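Local atomic coordinates of uncharacterized protein (Bacteroides ovatus, PDB entry 4QEY), a protein that is of unknown function but belongs to a family of PLAT/LH2 and C2-like lipoproteins and so may bind calcium or act at membranes. Residues L28-G33 and E122-S127; G38-L43 and L51-L56; Y55-N58 and K64-C67. One frame throughout, in Å; residues are numbered along the deposited sequence.

Interaction 1: L28-G33 and E122-S127; sequences LNIAFG and ENFSVS. With EDO (1,2-ethanediol), chain P.
The hydrophobic interior of a beta sandwich brings L28 and I30 of strand 26-36 against the ring of F124 on strand 121-127. The two strands belong to the same antiparallel sheet but are not neighbours in it. Strand 73-84 runs between them, they point the same way, and the nearest alpha carbons, I30 CA and F124 CA, stay 9.2 Å apart. Backbone pairing is impossible at this spacing, and the contact is made by side chains that reach over the middle strand on the inward side of the sheet.

F124 supplies most of the reach. Its CG sits between the backbone N and the carbonyl carbon (chi1 63°), and the ring extends until its far end meets strand 26-36. L28 arrives at the rim: CD1 lies near the ring plane, 4.0 Å from F124 CE2, and the two side chains cross at about a right angle. I30 comes obliquely, with its CG2 3.8 Å from F124 CZ. The isoleucine thus touches with its short methyl branch, which lies beside the backbone N, while CG1 is turned elsewhere. The three residues are buried, yet only 88 Å² is covered between the segments; much of the remaining burial probably comes from strand 73-84 and from the facing sheet, where I95 meets both L28 and F124, and V97 and L109 also cover the phenylalanine.

At the start of strand 121-127 the character changes. E122 OE2 lies 3.1 Å from O1 of an ethanediol, a possible hydrogen bond; the molecule, probably from the crystallisation liquor, is hydrogen-bonded to V121 N. Apolar side chains packed between two antiparallel sheets are characteristic of a beta sandwich, consistent with the PLAT and C2-like family.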
loop_
_atom_site.group_PDB
_atom_site.type_symbol
_atom_site.label_atom_id
_atom_site.label_comp_id
_atom_site.label_asym_id
_atom_site.label_seq_id
_atom_site.Cartn_x
_atom_site.Cartn_y
_atom_site.Cartn_z
ATOM N N LEU A 28 5.491 -6.414 7.149
ATOM C CA LEU A 28 4.552 -5.747 6.248
ATOM C C LEU A 28 4.918 -6.131 4.827
ATOM O O LEU A 28 6.054 -5.879 4.389
ATOM C CB LEU A 28 4.543 -4.205 6.438
ATOM C CG LEU A 28 3.695 -3.391 5.465
ATOM C CD1 LEU A 28 2.193 -3.720 5.612
ATOM C CD2 LEU A 28 3.923 -1.928 5.659
ATOM N N ASN A 29 3.974 -6.791 4.131
ATOM C CA ASN A 29 4.130 -7.236 2.748
ATOM C C ASN A 29 3.082 -6.546 1.933
ATOM O O ASN A 29 1.905 -6.600 2.294
ATOM C CB ASN A 29 4.031 -8.764 2.647
ATOM C CG ASN A 29 4.927 -9.467 3.630
ATOM O OD1 ASN A 29 6.156 -9.445 3.510
ATOM N ND2 ASN A 29 4.319 -10.033 4.679
ATOM N N ILE A 30 3.493 -5.806 0.897
ATOM C CA ILE A 30 2.530 -5.058 0.094
ATOM C C ILE A 30 2.778 -5.354 -1.401
ATOM O O ILE A 30 3.897 -5.628 -1.828
ATOM C CB ILE A 30 2.515 -3.538 0.396
ATOM C CG1 ILE A 30 3.897 -2.896 0.246
ATOM C CG2 ILE A 30 1.952 -3.259 1.799
ATOM C CD1 ILE A 30 3.993 -1.350 0.615
ATOM N N ALA A 31 1.680 -5.394 -2.160
ATOM C CA ALA A 31 1.675 -5.628 -3.591
ATOM C C ALA A 31 0.816 -4.581 -4.269
ATOM O O ALA A 31 -0.290 -4.302 -3.813
ATOM C CB ALA A 31 1.177 -7.034 -3.903
ATOM N N PHE A 32 1.349 -3.969 -5.327
ATOM C CA PHE A 32 0.677 -2.948 -6.133
ATOM C C PHE A 32 0.506 -3.422 -7.557
ATOM O O PHE A 32 1.411 -4.045 -8.144
ATOM C CB PHE A 32 1.440 -1.625 -6.136
ATOM C CG PHE A 32 1.722 -0.975 -4.806
ATOM C CD1 PHE A 32 2.859 -1.310 -4.080
ATOM C CD2 PHE A 32 0.922 0.065 -4.340
ATOM C CE1 PHE A 32 3.164 -0.657 -2.883
ATOM C CE2 PHE A 32 1.236 0.737 -3.155
ATOM C CZ PHE A 32 2.360 0.373 -2.432
ATOM N N GLY A 33 -0.665 -3.127 -8.092
ATOM C CA GLY A 33 -1.055 -3.441 -9.456
ATOM C C GLY A 33 -1.870 -2.296 -10.003
ATOM O O GLY A 33 -2.616 -1.663 -9.252
ATOM N N GLU A 122 -3.030 -10.539 9.553
ATOM C CA GLU A 122 -4.016 -9.553 9.108
ATOM C C GLU A 122 -3.793 -9.172 7.643
ATOM O O GLU A 122 -2.679 -9.289 7.139
ATOM C CB GLU A 122 -3.938 -8.321 10.001
ATOM C CG GLU A 122 -4.402 -8.572 11.431
ATOM C CD GLU A 122 -5.892 -8.736 11.620
ATOM O OE1 GLU A 122 -6.664 -7.965 11.005
ATOM O OE2 GLU A 122 -6.287 -9.600 12.433
ATOM N N ASN A 123 -4.866 -8.767 6.950
ATOM C CA ASN A 123 -4.826 -8.412 5.527
ATOM C C ASN A 123 -5.595 -7.148 5.250
ATOM O O ASN A 123 -6.515 -6.797 6.005
ATOM C CB ASN A 123 -5.408 -9.546 4.672
ATOM C CG ASN A 123 -4.669 -10.843 4.794
ATOM O OD1 ASN A 123 -3.638 -11.060 4.150
ATOM N ND2 ASN A 123 -5.185 -11.730 5.635
ATOM N N PHE A 124 -5.228 -6.462 4.155
ATOM C CA PHE A 124 -5.939 -5.269 3.705
ATOM C C PHE A 124 -5.843 -5.165 2.201
ATOM O O PHE A 124 -4.931 -5.730 1.591
ATOM C CB PHE A 124 -5.437 -3.971 4.380
ATOM C CG PHE A 124 -4.012 -3.580 4.113
ATOM C CD1 PHE A 124 -3.663 -2.920 2.937
ATOM C CD2 PHE A 124 -3.017 -3.836 5.052
ATOM C CE1 PHE A 124 -2.329 -2.565 2.679
ATOM C CE2 PHE A 124 -1.689 -3.473 4.802
ATOM C CZ PHE A 124 -1.356 -2.822 3.623
ATOM N N SER A 125 -6.797 -4.439 1.608
ATOM C CA SER A 125 -6.885 -4.183 0.169
ATOM C C SER A 125 -7.544 -2.843 -0.037
ATOM O O SER A 125 -8.657 -2.616 0.462
ATOM C CB SER A 125 -7.644 -5.304 -0.541
ATOM O OG SER A 125 -7.739 -5.055 -1.931
ATOM N N VAL A 126 -6.832 -1.922 -0.706
ATOM C CA VAL A 126 -7.315 -0.556 -0.984
ATOM C C VAL A 126 -7.070 -0.232 -2.455
ATOM O O VAL A 126 -6.002 -0.527 -2.989
ATOM C CB VAL A 126 -6.644 0.498 -0.048
ATOM C CG1 VAL A 126 -7.200 1.905 -0.284
ATOM C CG2 VAL A 126 -6.795 0.113 1.423
ATOM N N SER A 127 -8.050 0.383 -3.099
ATOM C CA SER A 127 -7.967 0.755 -4.502
ATOM C C SER A 127 -8.322 2.235 -4.680
ATOM O O SER A 127 -8.964 2.823 -3.798
ATOM C CB SER A 127 -8.893 -0.135 -5.328
ATOM O OG SER A 127 -8.809 0.157 -6.712
HETATM C C1 EDO P . -4.977 -12.698 14.044
HETATM O O1 EDO P . -6.027 -12.628 13.101
HETATM C C2 EDO P . -4.621 -14.186 14.255
HETATM O O2 EDO P . -4.183 -14.746 13.021
#

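Interaction 2: G38-L43 and L51-L56; sequences GGVAKL and LGDSYL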
loop_
_atom_site.group_PDB
_atom_site.type_symbol
_atom_site.label_atom_id
_atom_site.label_comp_id
_atom_site.label_asym_id
_atom_site.label_seq_id
_atom_site.Cartn_x
_atom_site.Cartn_y
_atom_site.Cartn_z
ATOM N N GLY A 38 -4.538 2.235 -22.070
ATOM C CA GLY A 38 -3.894 1.460 -23.125
ATOM C C GLY A 38 -3.730 -0.025 -22.845
ATOM O O GLY A 38 -3.666 -0.822 -23.786
ATOM N N GLY A 39 -3.647 -0.393 -21.561
ATOM C CA GLY A 39 -3.476 -1.769 -21.104
ATOM C C GLY A 39 -2.838 -1.863 -19.730
ATOM O O GLY A 39 -3.324 -1.243 -18.777
ATOM N N VAL A 40 -1.736 -2.642 -19.615
ATOM C CA VAL A 40 -0.991 -2.821 -18.367
ATOM C C VAL A 40 -0.153 -1.561 -18.140
ATOM O O VAL A 40 0.537 -1.105 -19.054
ATOM C CB VAL A 40 -0.125 -4.110 -18.338
ATOM C CG1 VAL A 40 0.428 -4.350 -16.936
ATOM C CG2 VAL A 40 -0.913 -5.335 -18.793
ATOM N N ALA A 41 -0.230 -0.991 -16.934
ATOM C CA ALA A 41 0.449 0.246 -16.593
ATOM C C ALA A 41 1.867 0.039 -16.066
ATOM O O ALA A 41 2.127 -0.850 -15.252
ATOM C CB ALA A 41 -0.352 0.977 -15.535
ATOM N N LYS A 42 2.773 0.922 -16.493
ATOM C CA LYS A 42 4.118 1.000 -15.941
ATOM C C LYS A 42 4.033 1.539 -14.524
ATOM O O LYS A 42 3.168 2.375 -14.260
ATOM C CB LYS A 42 5.014 1.888 -16.801
ATOM C CG LYS A 42 5.458 1.300 -18.110
ATOM C CD LYS A 42 6.684 2.077 -18.517
ATOM C CE LYS A 42 7.413 1.549 -19.714
ATOM N NZ LYS A 42 8.831 2.028 -19.712
ATOM N N LEU A 43 4.886 1.086 -13.605
ATOM C CA LEU A 43 4.788 1.604 -12.235
ATOM C C LEU A 43 6.034 2.403 -11.885
ATOM O O LEU A 43 7.139 2.058 -12.293
ATOM C CB LEU A 43 4.555 0.479 -11.201
ATOM C CG LEU A 43 3.303 -0.384 -11.391
ATOM C CD1 LEU A 43 3.226 -1.444 -10.316
ATOM C CD2 LEU A 43 2.023 0.472 -11.397
ATOM N N LEU A 51 9.543 0.862 -11.899
ATOM C CA LEU A 51 9.597 -0.274 -10.970
ATOM C C LEU A 51 9.256 -1.618 -11.620
ATOM O O LEU A 51 9.534 -2.673 -11.035
ATOM C CB LEU A 51 8.586 -0.028 -9.824
ATOM C CG LEU A 51 8.832 1.176 -8.906
ATOM C CD1 LEU A 51 7.631 1.417 -8.026
ATOM C CD2 LEU A 51 10.103 0.989 -8.071
ATOM N N GLY A 52 8.611 -1.559 -12.777
ATOM C CA GLY A 52 8.082 -2.704 -13.501
ATOM C C GLY A 52 6.575 -2.550 -13.611
ATOM O O GLY A 52 6.040 -1.489 -13.295
ATOM N N ASP A 53 5.873 -3.602 -14.032
ATOM C CA ASP A 53 4.421 -3.575 -14.228
ATOM C C ASP A 53 3.664 -4.154 -13.022
ATOM O O ASP A 53 2.434 -4.161 -12.993
ATOM C CB ASP A 53 4.067 -4.351 -15.489
ATOM C CG ASP A 53 4.744 -3.837 -16.744
ATOM O OD1 ASP A 53 5.157 -2.662 -16.754
ATOM O OD2 ASP A 53 4.890 -4.625 -17.705
ATOM N N SER A 54 4.400 -4.641 -12.041
ATOM C CA SER A 54 3.905 -5.126 -10.754
ATOM C C SER A 54 4.913 -4.716 -9.706
ATOM O O SER A 54 6.110 -4.855 -9.962
ATOM C CB SER A 54 3.673 -6.637 -10.766
ATOM O OG SER A 54 4.901 -7.343 -10.675
ATOM N N TYR A 55 4.474 -4.193 -8.560
ATOM C CA TYR A 55 5.430 -3.789 -7.536
ATOM C C TYR A 55 5.099 -4.521 -6.237
ATOM O O TYR A 55 4.062 -4.303 -5.621
ATOM C CB TYR A 55 5.441 -2.265 -7.375
ATOM C CG TYR A 55 6.449 -1.744 -6.385
ATOM C CD1 TYR A 55 7.788 -2.137 -6.452
ATOM C CD2 TYR A 55 6.109 -0.736 -5.483
ATOM C CE1 TYR A 55 8.728 -1.646 -5.554
ATOM C CE2 TYR A 55 7.054 -0.201 -4.609
ATOM C CZ TYR A 55 8.364 -0.653 -4.656
ATOM O OH TYR A 55 9.295 -0.130 -3.795
ATOM N N LEU A 56 5.960 -5.461 -5.890
ATOM C CA LEU A 56 5.839 -6.321 -4.712
ATOM C C LEU A 56 6.997 -6.054 -3.747
ATOM O O LEU A 56 8.160 -6.177 -4.135
ATOM C CB LEU A 56 5.809 -7.798 -5.140
ATOM C CG LEU A 56 4.463 -8.402 -5.654
ATOM C CD1 LEU A 56 3.869 -7.682 -6.888
ATOM C CD2 LEU A 56 4.651 -9.842 -6.037
HETATM O O HOH W 1 0.678 -2.545 -13.601
#
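From CB to CD1, L43 lies against residues 51-55, and its backbone is bonded to them as well. L43 N donates to G52 O at 2.8 Å through a bent bond (137° at the hydrogen), whereas L51 N donates to L43 O at 2.7 Å almost straight, at 169°. Moving outward, L43 CB lies beside G52 O and also faces L51 CB, 4.3 Å away. CG, anti to the carbonyl carbon, continues alongside the same carbonyl oxygen. The CD1 methyl then enters the bend of the opposing chain, where it is 3.5 Å from Y55 N and also packs on the carbonyl carbons of D53 and S54 and on Y55 CB. Beyond these, L43 also touches A34 of strand 26-36 and C67 of strand 64-68, so it links the hairpin to both sheets.

The pairing is that of a small beta hairpin, strands 43-44 and 50-52, loosely bonded and appended to the sandwich next to edge strand 55-57. The positive phi of G52 (118°) would bring a side chain close to L51 O, consistent with glycine at this position. The chain turns after G52 and brings the Y55 ring under L51 CD1, which lies over the centre of one face, 3.6 Å above the plane.

Farther out the contact thins and mixes apolar with polar touches. V40 CG1 touches D53 CB at 3.9 Å, the two side chains crossing at about a right angle. A water lies between A41 O and D53 O and may link the two, though its protons cannot be assigned. D53 and K42 carry opposite charges but do not pair: D53 OD1 is hydrogen-bonded to Y50 OH, and K42 makes a cation-pi contact with that same tyrosine.

Interaction 3: Y55-N58 and K64-C67; sequences YLVN and KISC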
loop_
_atom_site.group_PDB
_atom_site.type_symbol
_atom_site.label_atom_id
_atom_site.label_comp_id
_atom_site.label_asym_id
_atom_site.label_seq_id
_atom_site.Cartn_x
_atom_site.Cartn_y
_atom_site.Cartn_z
ATOM N N TYR A 55 4.474 -4.193 -8.560
ATOM C CA TYR A 55 5.430 -3.789 -7.536
ATOM C C TYR A 55 5.099 -4.521 -6.237
ATOM O O TYR A 55 4.062 -4.303 -5.621
ATOM C CB TYR A 55 5.441 -2.265 -7.375
ATOM C CG TYR A 55 6.449 -1.744 -6.385
ATOM C CD1 TYR A 55 7.788 -2.137 -6.452
ATOM C CD2 TYR A 55 6.109 -0.736 -5.483
ATOM C CE1 TYR A 55 8.728 -1.646 -5.554
ATOM C CE2 TYR A 55 7.054 -0.201 -4.609
ATOM C CZ TYR A 55 8.364 -0.653 -4.656
ATOM O OH TYR A 55 9.295 -0.130 -3.795
ATOM N N LEU A 56 5.960 -5.461 -5.890
ATOM C CA LEU A 56 5.839 -6.321 -4.712
ATOM C C LEU A 56 6.997 -6.054 -3.747
ATOM O O LEU A 56 8.160 -6.177 -4.135
ATOM C CB LEU A 56 5.809 -7.798 -5.140
ATOM C CG LEU A 56 4.463 -8.402 -5.654
ATOM C CD1 LEU A 56 3.869 -7.682 -6.888
ATOM C CD2 LEU A 56 4.651 -9.842 -6.037
ATOM N N VAL A 57 6.688 -5.616 -2.518
ATOM C CA VAL A 57 7.686 -5.350 -1.481
ATOM C C VAL A 57 7.423 -6.283 -0.285
ATOM O O VAL A 57 6.406 -6.145 0.399
ATOM C CB VAL A 57 7.717 -3.861 -1.032
ATOM C CG1 VAL A 57 8.984 -3.557 -0.226
ATOM C CG2 VAL A 57 7.618 -2.920 -2.218
ATOM N N ASN A 58 8.325 -7.231 -0.043
ATOM C CA ASN A 58 8.231 -8.121 1.119
ATOM C C ASN A 58 9.010 -7.526 2.262
ATOM O O ASN A 58 10.094 -6.981 2.031
ATOM C CB ASN A 58 8.738 -9.529 0.796
ATOM C CG ASN A 58 7.840 -10.322 -0.106
ATOM O OD1 ASN A 58 6.603 -10.251 -0.050
ATOM N ND2 ASN A 58 8.452 -11.181 -0.889
ATOM N N LYS A 64 7.558 4.691 4.687
ATOM C CA LYS A 64 6.684 5.159 3.620
ATOM C C LYS A 64 7.076 4.478 2.301
ATOM O O LYS A 64 8.254 4.427 1.948
ATOM C CB LYS A 64 6.773 6.698 3.526
ATOM C CG LYS A 64 5.852 7.387 2.529
ATOM C CD LYS A 64 6.115 8.892 2.529
ATOM C CE LYS A 64 5.321 9.662 1.495
ATOM N NZ LYS A 64 5.608 11.124 1.544
ATOM N N ILE A 65 6.087 3.916 1.606
ATOM C CA ILE A 65 6.232 3.294 0.284
ATOM C C ILE A 65 5.194 3.924 -0.605
ATOM O O ILE A 65 4.029 4.019 -0.228
ATOM C CB ILE A 65 6.151 1.731 0.286
ATOM C CG1 ILE A 65 7.334 1.112 1.026
ATOM C CG2 ILE A 65 6.088 1.160 -1.149
ATOM C CD1 ILE A 65 8.786 1.264 0.380
ATOM N N SER A 66 5.620 4.351 -1.780
ATOM C CA SER A 66 4.763 4.973 -2.772
ATOM C C SER A 66 4.870 4.248 -4.103
ATOM O O SER A 66 5.945 3.766 -4.479
ATOM C CB SER A 66 5.139 6.440 -2.936
ATOM O OG SER A 66 4.361 7.053 -3.947
ATOM N N CYS A 67 3.743 4.180 -4.811
ATOM C CA CYS A 67 3.659 3.598 -6.141
ATOM C C CYS A 67 2.647 4.405 -6.966
ATOM O O CYS A 67 1.583 4.744 -6.457
ATOM C CB CYS A 67 3.297 2.120 -6.068
ATOM S SG CYS A 67 3.435 1.262 -7.648
#
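I65 opens the contact, laying its CG2 methyl 3.8 Å from Y55 CE2. That methyl is the branch anti to the backbone N, which sends it across toward strand 55-57; the same CG2 also lies 4.5 Å from V57 CG2, a looser touch. One methyl thus lies near both inward side chains of the other strand. Next in sequence, S66 directs its CB away and contributes through its backbone: S66 O comes 4.1 Å from Y55 CE2, obliquely to the ring. C67 completes the run. Its sulfur, again anti to the backbone N (chi1 -171°), reaches the near end of the tyrosine, with SG 4.0 Å from Y55 CD2 and close to Y55 CB. Measured to the ring centroid, C67 SG is 5.1 Å away and 63° off the normal, an oblique sulfur-aromatic contact.

The strands run nearly antiparallel, at 167°, but their axes are 9.6 Å apart because they belong to different sheets. Strand 55-57 is an outermost strand of one, bonded to strand 26-36, and strand 64-68 an outermost strand of the other, bonded to strand 13-21. Here side chains of the two edge strands meet along one side of the sandwich. V57 CG2 covers the face of the Y55 ring opposite to L51, 3.4 Å above the plane and toward the rim, which holds the ring's rotation between two aliphatic groups. Cutting Y55 back to an alanine would probably open a gap between L51 and V57 and deprive I65 CG2 and C67 SG of their main partner on this strand.

No hydrogen bond crosses between the segments; methyl, sulfur and ring meet mainly by van der Waals contact, so cohesion here probably depends more on shape and burial than on directional polar pairing.

In the fold
After strand 13-21, the chain runs into strand 26-36, whose residues 28-33 are met much later by 122-127: interaction 1 closes a long loop of 88 residues. Interactions 2 and 3 both fall within it. Interaction 2 closes the short hairpin loop after L43, and interaction 3 starts on Y55 and L56, where interaction 2 ends, closing residues 59-63. The loops follow one another without crossing. Strand 26-36 connects all three, since F32 N probably bonds to Y55 O and I30 O to V57 N. Interaction 1 therefore ties strands within one sheet, interaction 3 joins both sheets at their edges, and interaction 2 appends the hairpin.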